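Local coordinates for Pre-mRNA-splicing factor SAD1 (Saccharomyces cerevisiae, PDB 4MSX), which promotes assembly of newly made U4 snRNA into the U4/U6 snRNP and is required for pre-mRNA splicing, although its ubiquitin-protease fold is catalytically inactive, at residues Pro263-Pro266 with Arg267-Leu270; Ile287-His290 with Ser291-Lys295; Asp335-Ser338 with Val339-Pro343; His388-Lys391 with Asn392-Gln395. All blocks are in the same frame, centred on the assembly; numbering follows the deposited sequence.

How the contacts relate
All four contacts are local and lie within the ubiquitin-specific-protease-like part of the chain; they follow one another in sequence, and none nests in or crosses another. Contact 1 ends the loop after helix 247-256 and caps the start of helix 266-280. Contact 2 lies one helix on, where helix 282-292 gives way to strand 294-299, its centre about 19 Å from that of contact 1. Contact 3 is a turn in the exposed loop between strands 323-325 and 344-346. Contact 4 turns the loop leading to strand 397-399; its nearest atoms come within about 5 Å of contact 3 and about 7 Å of contact 1.

Contact 1: Pro263-Pro266 with Arg267-Leu270; sequences PIDP and RLFL
Asp265 OD1 is gripped by two backbone amides of the helix that starts just after it: Leu268 N lies 2.9 Å from Asp265 OD1 in a nearly straight bond (N-H...O 170°), met almost head-on to the carboxylate C-O bond, while Arg267 N, just as near, makes only a weak, bent one (121°). This is an N-cap, and Asp265 is the capping residue of helix 266-280. Its CG sits between the backbone N and the carbonyl carbon (chi1 61°), a torsion that folds the carboxylate back over the first turn. The regular helical pattern begins at the same residue, since Phe269 N donates to Asp265 O at 3.0 Å and Leu270 N to Pro266 O at 2.9 Å. Pro266, at the first helical position, has no N-H to offer, and the cap engages the amides that follow it.

Beside this polar cluster, Ile264 makes the apolar contacts. Its CD1 reaches Phe269 CB at 4.0 Å and approaches the ring obliquely, and Ile264 CG1 lies 4.3 Å from Leu268 CB. Separately, the Leu268 CD1 methyl approaches the carbonyl oxygen Pro263 O at 3.6 Å. Phe269 continues onto Ala195 and Val198 of helix 189-203, while Pro266 packs on Trp440 of strand 438-446, so the capped turn is wedged between helix and sheet.

The other carboxylate oxygen, Asp265 OD2, forms a salt bridge with Arg384. One buried carboxylate therefore serves two roles, with OD1 satisfying helix amides and OD2 pairing with an arginine; both the positive end of the helix dipole and that guanidinium would probably stabilise its negative charge.

Contact 2: Ile287-His290 with Ser291-Lys295; sequences ILNH and SCKGK
Lys293 NZ meets Asn289 OD1 at 2.7 Å, the ammonium approaching 22° out of the amide carbonyl plane. The two side chains run side by side and point the same way, and their torsions explain how. Asn289 holds CG opposite its carbonyl carbon (chi1 -81°); Lys293 leaves the backbone extended and then bends once, at chi3 (-80°), which wraps CD and CE round the amide oxygen before NZ arrives. Lys293 CE is 3.2 Å from Asn289 OD1. Water 1 bridges the pair, accepting from Asn289 ND2 at 3.1 Å and weakly from Lys293 NZ.

Ser291 OG takes the same first torsion, anti to its carbonyl carbon, and bonds weakly back to Ile287 O, which already accepts from Ser291 N at 2.8 Å. One residue on, Cys292 N donates to Leu288 O at 2.9 Å, and Cys292 SG lies 4.1 Å from Leu288 CD2 on the buried side, where Phe274 of helix 266-280 and Trp321 also pack.

Asn289 ND2 donates to Lys285 O as well, fixing the rotation of the amide. With an alanine here, the ammonium of Lys293 is likely to lose its amide acceptor and the water its amide donor, and the bent lysine chain would be freer to swing. The ammonium also makes a cation-pi contact with Trp321, so the amide oxygen and the indole share a positive charge where helix 282-292 passes into strand 294-299.

Contact 3: Asp335-Ser338 with Val339-Pro343; sequences DGNS and VDDLP
Ser338 and Asp341 form the tight part of this contact, built on a short 3-10 segment (339-341) in an exposed loop of the ubiquitin-specific-protease-like domain. Asp341 N donates to Ser338 O at 2.9 Å, but the bond is bent (131°) and the donor sits above the carbonyl plane, off the lone pairs, in keeping with the tight i+3 spacing. Ser338 OG, held between its backbone N and carbonyl carbon (chi1 75°), adds a long, weak bond to the same amide at 3.4 Å. A second i+3 bond follows directly, Leu342 N to Val339 O, at 2.9 Å. In return, the side chain of Asp341 points back across the preceding loop and folds against it: its CB lies 3.2 Å from Ser338 O and 4.0 Å from Gly336 CA.

The other side is loose. Leu342 merely brushes Ser338 O with CG, at 3.7 Å, and Val339 and Asp340 turn their side chains to the surface. Beyond the turn, Pro343 is tied to Leu397 by a backbone hydrogen bond, which joins the loop to the start of strand 397-399. The reach back to the earlier residues rests on one carboxylate oxygen: Asp341 OD2 accepts from Asn337 N at 3.2 Å through its anti lone pair.

Contact 4: His388-Lys391 with Asn392-Gln395; sequences HPVK and NRNQ. With ACT (acetate ion), chain C.
Arg393 sets CG between its backbone N and carbonyl carbon (chi1 74°), then runs extended to NE, a path that curls the side chain back over Val390. Val390 O accepts from Arg393 N at 3.1 Å and, from the opposite face of its carbonyl plane, from Arg393 NH1. The NH1 bond, with Val390 O within 1° of the guanidinium plane, belongs to one of two modelled conformers and is less certain. Arg393 NE forms a salt bridge with Glu472 of strand 472-480.

Asn392 N donates to His388 O at 2.9 Å, nearly straight onto the carbonyl, and Asn392 ND2 packs against His388 CB at 3.5 Å while bonding to Asp387 O. Replacing this asparagine by alanine is likely to leave Asp387 O without this donor and open a gap beside His388 CB. Water 2 donates to Lys391 O at 2.7 Å and to Arg393 O, and accepts from Gln395 NE2.

Asn394 ND2 gives a 3.1 Å bond to OXT of an acetate, probably from the crystallisation liquor, and also bonds to Pro328 O. Residues Val390 to Arg393 form a type I beta turn in the loop before strand 397-399, closed by Arg393 N on Val390 O and backed by Asn392 N on His388 O.

Contact 1: Pro263-Pro266 with Arg267-Leu270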
ATOM      1  N   PRO A 263       0.341   8.329 -18.223  1.00 25.28           N
ATOM      2  CA  PRO A 263      -0.514   8.204 -17.032  1.00 27.29           C
ATOM      3  C   PRO A 263       0.037   7.147 -16.043  1.00 26.56           C
ATOM      4  O   PRO A 263       0.990   6.434 -16.357  1.00 23.86           O
ATOM      5  CB  PRO A 263      -1.858   7.675 -17.596  1.00 31.43           C
ATOM      6  CG  PRO A 263      -1.448   6.867 -18.808  1.00 37.45           C
ATOM      7  CD  PRO A 263      -0.263   7.698 -19.418  1.00 30.57           C
ATOM      8  N   ILE A 264      -0.569   7.078 -14.873  1.00 21.41           N
ATOM      9  CA  ILE A 264      -0.199   5.992 -13.945  1.00 21.67           C
ATOM     10  C   ILE A 264      -1.480   5.448 -13.356  1.00 25.94           C
ATOM     11  O   ILE A 264      -2.503   6.161 -13.355  1.00 27.63           O
ATOM     12  CB  ILE A 264       0.779   6.545 -12.888  1.00 23.14           C
ATOM     13  CG1 ILE A 264       1.405   5.348 -12.086  1.00 24.18           C
ATOM     14  CG2 ILE A 264       0.076   7.588 -11.977  1.00 27.53           C
ATOM     15  CD1 ILE A 264       2.562   5.895 -11.185  1.00 27.27           C
ATOM     16  N   ASP A 265      -1.476   4.167 -12.943  1.00 25.08           N
ATOM     17  CA  ASP A 265      -2.678   3.563 -12.374  1.00 23.83           C
ATOM     18  C   ASP A 265      -2.167   2.444 -11.445  1.00 23.39           C
ATOM     19  O   ASP A 265      -0.953   2.272 -11.323  1.00 21.26           O
ATOM     20  CB  ASP A 265      -3.608   3.020 -13.504  1.00 22.83           C
ATOM     21  CG  ASP A 265      -2.944   1.934 -14.373  1.00 29.54           C
ATOM     22  OD1 ASP A 265      -2.240   1.094 -13.835  1.00 25.26           O
ATOM     23  OD2 ASP A 265      -3.133   1.902 -15.617  1.00 28.83           O
ATOM     24  N   PRO A 266      -3.072   1.730 -10.768  1.00 22.30           N
ATOM     25  CA  PRO A 266      -2.537   0.742  -9.788  1.00 23.12           C
ATOM     26  C   PRO A 266      -1.659  -0.335 -10.397  1.00 25.19           C
ATOM     27  O   PRO A 266      -0.724  -0.801  -9.747  1.00 22.78           O
ATOM     28  CB  PRO A 266      -3.797   0.133  -9.155  1.00 24.88           C
ATOM     29  CG  PRO A 266      -4.794   1.331  -9.157  1.00 22.77           C
ATOM     30  CD  PRO A 266      -4.505   2.022 -10.547  1.00 24.62           C
ATOM     31  N   ARG A 267      -1.928  -0.738 -11.641  1.00 22.11           N
ATOM     32  CA  ARG A 267      -1.149  -1.781 -12.239  1.00 21.54           C
ATOM     33  C   ARG A 267       0.282  -1.292 -12.574  1.00 21.46           C
ATOM     34  O   ARG A 267       1.280  -1.957 -12.258  1.00 20.47           O
ATOM     35  CB  ARG A 267      -1.813  -2.258 -13.534  1.00 23.49           C
ATOM     36  CG  ARG A 267      -0.927  -3.275 -14.241  1.00 24.68           C
ATOM     37  CD  ARG A 267      -1.574  -3.784 -15.572  1.00 33.24           C
ATOM     38  NE  ARG A 267      -0.516  -4.361 -16.367  1.00 41.48           N
ATOM     39  CZ  ARG A 267       0.270  -3.658 -17.181  1.00 38.09           C
ATOM     40  NH1 ARG A 267       0.021  -2.372 -17.411  1.00 35.61           N
ATOM     41  NH2 ARG A 267       1.249  -4.291 -17.812  1.00 42.64           N
ATOM     42  N   LEU A 268       0.371  -0.138 -13.251  1.00 20.61           N
ATOM     43  CA  LEU A 268       1.676   0.390 -13.628  1.00 23.70           C
ATOM     44  C   LEU A 268       2.507   0.669 -12.356  1.00 23.74           C
ATOM     45  O   LEU A 268       3.698   0.444 -12.317  1.00 21.94           O
ATOM     46  CB  LEU A 268       1.501   1.726 -14.382  1.00 20.65           C
ATOM     47  CG  LEU A 268       0.904   1.487 -15.791  1.00 25.69           C
ATOM     48  CD1 LEU A 268       0.540   2.849 -16.494  1.00 24.12           C
ATOM     49  CD2 LEU A 268       1.909   0.685 -16.621  1.00 29.01           C
ATOM     50  N   PHE A 269       1.856   1.181 -11.332  1.00 21.35           N
ATOM     51  CA  PHE A 269       2.598   1.507 -10.113  1.00 20.58           C
ATOM     52  C   PHE A 269       2.994   0.233  -9.352  1.00 24.09           C
ATOM     53  O   PHE A 269       4.101   0.148  -8.840  1.00 23.27           O
ATOM     54  CB  PHE A 269       1.804   2.447  -9.223  1.00 18.27           C
ATOM     55  CG  PHE A 269       2.557   2.864  -7.960  1.00 22.12           C
ATOM     56  CD1 PHE A 269       3.791   3.524  -8.054  1.00 25.02           C
ATOM     57  CD2 PHE A 269       2.049   2.561  -6.690  1.00 25.45           C
ATOM     58  CE1 PHE A 269       4.502   3.897  -6.897  1.00 26.40           C
ATOM     59  CE2 PHE A 269       2.757   2.948  -5.505  1.00 26.00           C
ATOM     60  CZ  PHE A 269       3.964   3.621  -5.627  1.00 25.32           C
ATOM     61  N   LEU A 270       2.106  -0.766  -9.305  1.00 21.44           N
ATOM     62  CA  LEU A 270       2.459  -2.057  -8.662  0.56 22.45           C
ATOM     63  C   LEU A 270       3.678  -2.666  -9.348  1.00 20.85           C
ATOM     64  O   LEU A 270       4.609  -3.114  -8.689  1.00 22.87           O
ATOM     65  CB  LEU A 270       1.270  -3.035  -8.763  0.56 20.90           C
ATOM     66  CG  LEU A 270       1.620  -4.390  -8.092  0.56 27.40           C
ATOM     67  CD1 LEU A 270       0.365  -4.997  -7.447  0.56 31.95           C
ATOM     68  CD2 LEU A 270       2.221  -5.322  -9.116  0.56 24.43           C
TER

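Contact 2: Ile287-His290 with Ser291-Lys295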
ATOM      1  N   ILE A 287      11.699 -13.086  -1.622  1.00 28.90           N
ATOM      2  CA  ILE A 287      10.335 -13.382  -1.137  1.00 26.79           C
ATOM      3  C   ILE A 287       9.270 -13.097  -2.243  1.00 29.11           C
ATOM      4  O   ILE A 287       8.343 -13.882  -2.459  1.00 28.64           O
ATOM      5  CB  ILE A 287       9.995 -12.510   0.071  1.00 30.97           C
ATOM      6  CG1 ILE A 287      10.877 -12.941   1.281  1.00 30.74           C
ATOM      7  CG2 ILE A 287       8.488 -12.657   0.427  1.00 28.14           C
ATOM      8  CD1 ILE A 287      10.925 -11.896   2.421  1.00 32.78           C
ATOM      9  N   LEU A 288       9.404 -11.952  -2.927  1.00 26.24           N
ATOM     10  CA  LEU A 288       8.445 -11.654  -4.031  1.00 29.64           C
ATOM     11  C   LEU A 288       8.574 -12.656  -5.150  1.00 28.12           C
ATOM     12  O   LEU A 288       7.578 -13.165  -5.657  1.00 28.59           O
ATOM     13  CB  LEU A 288       8.702 -10.231  -4.603  1.00 27.64           C
ATOM     14  CG  LEU A 288       8.387  -9.090  -3.637  1.00 32.75           C
ATOM     15  CD1 LEU A 288       8.793  -7.736  -4.291  1.00 30.81           C
ATOM     16  CD2 LEU A 288       6.891  -9.084  -3.381  1.00 31.72           C
ATOM     17  N   ASN A 289       9.796 -12.969  -5.557  1.00 29.73           N
ATOM     18  CA  ASN A 289       9.938 -14.026  -6.571  1.00 31.80           C
ATOM     19  C   ASN A 289       9.300 -15.345  -6.163  1.00 37.59           C
ATOM     20  O   ASN A 289       8.616 -15.985  -6.962  1.00 37.74           O
ATOM     21  CB  ASN A 289      11.405 -14.187  -7.015  1.00 34.35           C
ATOM     22  CG  ASN A 289      11.800 -13.137  -8.053  1.00 41.46           C
ATOM     23  OD1 ASN A 289      11.597 -13.341  -9.237  1.00 56.66           O
ATOM     24  ND2 ASN A 289      12.297 -11.995  -7.606  1.00 45.40           N
ATOM     25  N   HIS A 290       9.437 -15.749  -4.910  1.00 31.39           N
ATOM     26  CA  HIS A 290       8.861 -17.010  -4.541  1.00 31.54           C
ATOM     27  C   HIS A 290       7.355 -16.919  -4.397  1.00 34.35           C
ATOM     28  O   HIS A 290       6.608 -17.818  -4.801  1.00 30.77           O
ATOM     29  CB  HIS A 290       9.423 -17.525  -3.185  1.00 29.42           C
ATOM     30  CG  HIS A 290       8.688 -18.726  -2.700  1.00 31.52           C
ATOM     31  ND1 HIS A 290       8.842 -19.969  -3.280  1.00 35.98           N
ATOM     32  CD2 HIS A 290       7.729 -18.866  -1.761  1.00 32.87           C
ATOM     33  CE1 HIS A 290       8.030 -20.829  -2.690  1.00 35.42           C
ATOM     34  NE2 HIS A 290       7.345 -20.184  -1.766  1.00 32.87           N
ATOM     35  N   SER A 291       6.875 -15.827  -3.810  1.00 28.57           N
ATOM     36  CA  SER A 291       5.472 -15.809  -3.435  1.00 27.31           C
ATOM     37  C   SER A 291       4.503 -15.268  -4.516  1.00 28.73           C
ATOM     38  O   SER A 291       3.315 -15.590  -4.486  1.00 29.24           O
ATOM     39  CB  SER A 291       5.290 -14.953  -2.182  1.00 39.26           C
ATOM     40  OG  SER A 291       5.980 -15.549  -1.095  1.00 46.06           O
ATOM     41  N   CYS A 292       5.012 -14.411  -5.403  1.00 27.15           N
ATOM     42  CA  CYS A 292       4.138 -13.605  -6.281  1.00 31.71           C
ATOM     43  C   CYS A 292       4.356 -13.862  -7.766  1.00 36.27           C
ATOM     44  O   CYS A 292       3.547 -13.429  -8.616  1.00 37.51           O
ATOM     45  CB  CYS A 292       4.379 -12.088  -6.002  1.00 26.32           C
ATOM     46  SG  CYS A 292       3.870 -11.692  -4.348  1.00 36.49           S
ATOM     47  N   LYS A 293       5.459 -14.501  -8.113  1.00 29.46           N
ATOM     48  CA  LYS A 293       5.841 -14.545  -9.517  1.00 29.97           C
ATOM     49  C   LYS A 293       5.335 -15.826 -10.188  1.00 39.01           C
ATOM     50  O   LYS A 293       5.656 -16.941  -9.779  1.00 36.70           O
ATOM     51  CB  LYS A 293       7.345 -14.375  -9.685  1.00 36.01           C
ATOM     52  CG  LYS A 293       7.793 -14.489 -11.158  1.00 40.96           C
ATOM     53  CD  LYS A 293       9.252 -14.082 -11.354  1.00 44.32           C
ATOM     54  CE  LYS A 293       9.414 -12.551 -11.413  1.00 53.28           C
ATOM     55  NZ  LYS A 293      10.847 -12.106 -11.539  1.00 55.09           N
ATOM     56  N   GLY A 294       4.435 -15.648 -11.142  1.00 29.73           N
ATOM     57  CA  GLY A 294       3.844 -16.761 -11.861  1.00 28.20           C
ATOM     58  C   GLY A 294       4.623 -17.008 -13.128  1.00 30.62           C
ATOM     59  O   GLY A 294       5.541 -16.243 -13.468  1.00 33.08           O
ATOM     60  N   LYS A 295       4.261 -18.058 -13.878  1.00 30.34           N
ATOM     61  CA  LYS A 295       4.883 -18.264 -15.177  1.00 32.72           C
ATOM     62  C   LYS A 295       3.821 -18.803 -16.112  1.00 34.55           C
ATOM     63  O   LYS A 295       3.006 -19.651 -15.718  1.00 32.21           O
ATOM     64  CB  LYS A 295       6.034 -19.284 -15.103  1.00 36.13           C
ATOM     65  CG  LYS A 295       7.188 -18.847 -14.257  1.00 38.27           C
ATOM     66  CD  LYS A 295       8.354 -19.850 -14.328  1.00 55.61           C
ATOM     67  CE  LYS A 295       9.481 -19.444 -13.351  1.00 55.08           C
ATOM     68  NZ  LYS A 295      10.637 -20.375 -13.422  1.00 60.98           N
TER
HETATM   69  O   HOH W   1      12.872 -10.187 -10.026  1.00 46.63           O

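Contact 3: Asp335-Ser338 with Val339-Pro343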
ATOM      1  N   ASP A 335     -25.985   1.337 -25.233  1.00 52.95           N
ATOM      2  CA  ASP A 335     -26.585   1.727 -23.969  1.00 54.31           C
ATOM      3  C   ASP A 335     -27.669   0.712 -23.732  1.00 57.04           C
ATOM      4  O   ASP A 335     -28.114   0.046 -24.674  1.00 52.41           O
ATOM      5  CB  ASP A 335     -27.223   3.112 -24.092  1.00 63.60           C
ATOM      6  CG  ASP A 335     -26.231   4.225 -23.886  1.00 79.63           C
ATOM      7  OD1 ASP A 335     -25.380   4.102 -22.973  1.00 78.99           O
ATOM      8  OD2 ASP A 335     -26.296   5.217 -24.641  1.00 82.11           O
ATOM      9  N   GLY A 336     -28.095   0.588 -22.489  1.00 51.56           N
ATOM     10  CA  GLY A 336     -29.178  -0.322 -22.158  1.00 51.57           C
ATOM     11  C   GLY A 336     -29.781   0.108 -20.834  1.00 57.97           C
ATOM     12  O   GLY A 336     -29.247   1.024 -20.163  1.00 44.53           O
ATOM     13  N   ASN A 337     -30.888  -0.531 -20.450  1.00 46.41           N
ATOM     14  CA  ASN A 337     -31.512  -0.166 -19.192  1.00 48.12           C
ATOM     15  C   ASN A 337     -31.722  -1.383 -18.295  1.00 54.03           C
ATOM     16  O   ASN A 337     -32.525  -1.332 -17.379  1.00 51.82           O
ATOM     17  CB  ASN A 337     -32.800   0.664 -19.400  1.00 51.89           C
ATOM     18  CG  ASN A 337     -33.920  -0.124 -20.091  1.00 50.99           C
ATOM     19  OD1 ASN A 337     -33.701  -1.239 -20.575  1.00 53.16           O
ATOM     20  ND2 ASN A 337     -35.127   0.459 -20.139  1.00 58.62           N
ATOM     21  N   SER A 338     -30.971  -2.461 -18.531  1.00 53.23           N
ATOM     22  CA  SER A 338     -30.841  -3.518 -17.518  1.00 62.90           C
ATOM     23  C   SER A 338     -29.520  -4.263 -17.635  1.00 60.84           C
ATOM     24  O   SER A 338     -28.884  -4.293 -18.704  1.00 48.81           O
ATOM     25  CB  SER A 338     -31.976  -4.558 -17.622  1.00 60.22           C
ATOM     26  OG  SER A 338     -31.769  -5.423 -18.730  1.00 59.82           O
ATOM     27  N   VAL A 339     -29.131  -4.923 -16.550  1.00 56.63           N
ATOM     28  CA  VAL A 339     -27.861  -5.605 -16.570  1.00 56.41           C
ATOM     29  C   VAL A 339     -27.895  -6.701 -17.640  1.00 52.36           C
ATOM     30  O   VAL A 339     -26.875  -6.940 -18.292  1.00 48.74           O
ATOM     31  CB  VAL A 339     -27.445  -6.156 -15.185  1.00 66.46           C
ATOM     32  CG1 VAL A 339     -27.522  -5.046 -14.157  1.00 79.46           C
ATOM     33  CG2 VAL A 339     -28.316  -7.358 -14.780  1.00 53.16           C
ATOM     34  N   ASP A 340     -29.044  -7.341 -17.888  1.00 50.89           N
ATOM     35  CA  ASP A 340     -29.019  -8.374 -18.926  1.00 52.16           C
ATOM     36  C   ASP A 340     -28.856  -7.788 -20.371  1.00 51.05           C
ATOM     37  O   ASP A 340     -28.505  -8.518 -21.289  1.00 53.94           O
ATOM     38  CB  ASP A 340     -30.194  -9.363 -18.778  1.00 69.90           C
ATOM     39  CG  ASP A 340     -29.839 -10.606 -17.870  1.00 94.05           C
ATOM     40  OD1 ASP A 340     -28.924 -10.544 -16.956  1.00 71.37           O
ATOM     41  OD2 ASP A 340     -30.502 -11.663 -18.089  1.00 85.96           O
ATOM     42  N   ASP A 341     -29.086  -6.475 -20.553  1.00 53.77           N
ATOM     43  CA  ASP A 341     -28.713  -5.744 -21.802  1.00 53.31           C
ATOM     44  C   ASP A 341     -27.182  -5.449 -21.922  1.00 60.06           C
ATOM     45  O   ASP A 341     -26.720  -5.030 -22.988  1.00 51.43           O
ATOM     46  CB  ASP A 341     -29.392  -4.352 -21.879  1.00 55.48           C
ATOM     47  CG  ASP A 341     -30.907  -4.414 -22.121  1.00 65.14           C
ATOM     48  OD1 ASP A 341     -31.398  -5.428 -22.679  1.00 51.94           O
ATOM     49  OD2 ASP A 341     -31.598  -3.417 -21.761  1.00 56.49           O
ATOM     50  N   LEU A 342     -26.422  -5.594 -20.832  1.00 47.06           N
ATOM     51  CA  LEU A 342     -24.997  -5.201 -20.829  1.00 53.37           C
ATOM     52  C   LEU A 342     -24.070  -6.439 -20.939  1.00 44.31           C
ATOM     53  O   LEU A 342     -24.431  -7.519 -20.525  1.00 41.33           O
ATOM     54  CB  LEU A 342     -24.674  -4.407 -19.541  1.00 45.32           C
ATOM     55  CG  LEU A 342     -25.472  -3.111 -19.292  1.00 59.07           C
ATOM     56  CD1 LEU A 342     -25.020  -2.439 -17.978  1.00 62.20           C
ATOM     57  CD2 LEU A 342     -25.348  -2.120 -20.458  1.00 59.53           C
ATOM     58  N   PRO A 343     -22.870  -6.280 -21.502  1.00 38.05           N
ATOM     59  CA  PRO A 343     -22.074  -7.495 -21.643  1.00 40.50           C
ATOM     60  C   PRO A 343     -21.582  -8.008 -20.287  1.00 39.20           C
ATOM     61  O   PRO A 343     -21.301  -7.214 -19.372  1.00 37.42           O
ATOM     62  CB  PRO A 343     -20.906  -7.059 -22.537  1.00 42.77           C
ATOM     63  CG  PRO A 343     -20.985  -5.610 -22.663  1.00 47.49           C
ATOM     64  CD  PRO A 343     -22.343  -5.151 -22.288  1.00 44.27           C
TER

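Contact 4: His388-Lys391 with Asn392-Gln395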
ATOM      1  N   HIS A 388      -9.660   9.459 -25.571  1.00 48.32           N
ATOM      2  CA  HIS A 388     -10.416   9.369 -24.303  1.00 46.30           C
ATOM      3  C   HIS A 388     -10.446   7.952 -23.743  1.00 42.41           C
ATOM      4  O   HIS A 388     -11.537   7.343 -23.607  1.00 39.24           O
ATOM      5  CB  HIS A 388     -11.879   9.810 -24.458  1.00 50.31           C
ATOM      6  CG  HIS A 388     -12.050  11.245 -24.824  1.00 68.86           C
ATOM      7  ND1 HIS A 388     -11.123  12.211 -24.497  1.00 75.05           N
ATOM      8  CD2 HIS A 388     -13.040  11.879 -25.495  1.00 81.40           C
ATOM      9  CE1 HIS A 388     -11.539  13.381 -24.948  1.00 78.39           C
ATOM     10  NE2 HIS A 388     -12.699  13.206 -25.557  1.00 87.60           N
ATOM     11  N   PRO A 389      -9.271   7.429 -23.385  1.00 41.93           N
ATOM     12  CA  PRO A 389      -9.161   6.037 -22.883  1.00 39.76           C
ATOM     13  C   PRO A 389     -10.074   5.706 -21.683  1.00 32.55           C
ATOM     14  O   PRO A 389     -10.567   4.555 -21.555  1.00 35.76           O
ATOM     15  CB  PRO A 389      -7.696   5.925 -22.423  1.00 47.47           C
ATOM     16  CG  PRO A 389      -7.017   7.213 -22.776  1.00 47.98           C
ATOM     17  CD  PRO A 389      -8.034   8.217 -23.223  1.00 47.11           C
ATOM     18  N   VAL A 390     -10.261   6.650 -20.764  1.00 35.99           N
ATOM     19  CA  VAL A 390     -11.082   6.357 -19.599  1.00 34.41           C
ATOM     20  C   VAL A 390     -12.532   6.261 -20.008  1.00 35.78           C
ATOM     21  O   VAL A 390     -13.191   5.233 -19.797  1.00 33.49           O
ATOM     22  CB  VAL A 390     -10.873   7.392 -18.461  1.00 41.01           C
ATOM     23  CG1 VAL A 390     -11.697   7.024 -17.218  1.00 37.24           C
ATOM     24  CG2 VAL A 390      -9.390   7.459 -18.089  1.00 43.19           C
ATOM     25  N   LYS A 391     -13.046   7.305 -20.648  1.00 37.87           N
ATOM     26  CA  LYS A 391     -14.447   7.264 -21.096  1.00 35.36           C
ATOM     27  C   LYS A 391     -14.775   6.051 -21.971  1.00 30.29           C
ATOM     28  O   LYS A 391     -15.859   5.472 -21.879  1.00 34.72           O
ATOM     29  CB  LYS A 391     -14.768   8.523 -21.921  1.00 45.33           C
ATOM     30  CG  LYS A 391     -16.223   8.638 -22.281  1.00 44.86           C
ATOM     31  CD  LYS A 391     -16.505  10.061 -22.829  1.00 63.73           C
ATOM     32  CE  LYS A 391     -18.011  10.351 -22.921  1.00 74.36           C
ATOM     33  NZ  LYS A 391     -18.319  11.803 -23.210  1.00 76.61           N
ATOM     34  N   ASN A 392     -13.845   5.699 -22.869  1.00 29.02           N
ATOM     35  CA  ASN A 392     -14.061   4.604 -23.807  1.00 34.66           C
ATOM     36  C   ASN A 392     -13.593   3.228 -23.306  1.00 36.96           C
ATOM     37  O   ASN A 392     -13.414   2.301 -24.100  1.00 29.08           O
ATOM     38  CB  ASN A 392     -13.362   4.957 -25.122  1.00 35.47           C
ATOM     39  CG  ASN A 392     -14.068   6.111 -25.812  1.00 39.47           C
ATOM     40  OD1 ASN A 392     -15.291   6.111 -25.861  1.00 40.94           O
ATOM     41  ND2 ASN A 392     -13.324   7.135 -26.197  1.00 39.54           N
ATOM     42  N   ARG A 393     -13.406   3.106 -21.996  1.00 31.78           N
ATOM     43  CA  ARG A 393     -12.865   1.870 -21.411  0.87 31.74           C
ATOM     44  C   ARG A 393     -13.840   0.688 -21.547  1.00 34.55           C
ATOM     45  O   ARG A 393     -15.056   0.858 -21.744  1.00 30.34           O
ATOM     46  CB  ARG A 393     -12.563   2.072 -19.912  0.87 31.58           C
ATOM     47  CG  ARG A 393     -13.822   2.112 -19.062  0.87 32.67           C
ATOM     48  CD  ARG A 393     -13.523   2.645 -17.616  0.87 31.28           C
ATOM     49  NE  ARG A 393     -14.743   2.715 -16.813  0.87 30.40           N
ATOM     50  CZ  ARG A 393     -15.640   3.698 -16.915  0.87 37.98           C
ATOM     51  NH1 ARG A 393     -15.452   4.725 -17.768  0.87 36.29           N
ATOM     52  NH2 ARG A 393     -16.705   3.668 -16.148  0.87 39.65           N
ATOM     53  N   ASN A 394     -13.295  -0.521 -21.432  1.00 27.70           N
ATOM     54  CA  ASN A 394     -14.102  -1.724 -21.581  1.00 27.19           C
ATOM     55  C   ASN A 394     -14.889  -1.976 -20.286  1.00 34.64           C
ATOM     56  O   ASN A 394     -14.305  -2.372 -19.244  1.00 29.78           O
ATOM     57  CB  ASN A 394     -13.191  -2.913 -21.926  1.00 30.55           C
ATOM     58  CG  ASN A 394     -13.975  -4.173 -22.264  1.00 32.61           C
ATOM     59  OD1 ASN A 394     -14.956  -4.482 -21.613  1.00 29.97           O
ATOM     60  ND2 ASN A 394     -13.539  -4.887 -23.295  1.00 30.36           N
ATOM     61  N   GLN A 395     -16.209  -1.761 -20.323  1.00 31.67           N
ATOM     62  CA  GLN A 395     -17.006  -1.892 -19.098  1.00 27.83           C
ATOM     63  C   GLN A 395     -17.752  -3.224 -18.958  1.00 34.37           C
ATOM     64  O   GLN A 395     -18.755  -3.301 -18.243  1.00 31.81           O
ATOM     65  CB  GLN A 395     -17.975  -0.725 -18.952  1.00 29.95           C
ATOM     66  CG  GLN A 395     -17.262   0.617 -18.966  1.00 33.45           C
ATOM     67  CD  GLN A 395     -18.224   1.751 -18.631  1.00 38.70           C
ATOM     68  OE1 GLN A 395     -18.914   1.686 -17.617  1.00 37.68           O
ATOM     69  NE2 GLN A 395     -18.326   2.754 -19.524  1.00 39.20           N
TER
HETATM   70  C   ACT C 502     -10.334  -2.582 -24.295  1.00 53.17           C
HETATM   71  O   ACT C 502      -9.100  -2.664 -23.993  1.00 52.01           O
HETATM   72  OXT ACT C 502     -10.996  -3.675 -24.556  1.00 51.38           O
HETATM   73  CH3 ACT C 502     -10.955  -1.202 -24.308  1.00 37.80           C
HETATM   74  O   HOH W   2     -16.755   2.881 -21.915  1.00 33.88           O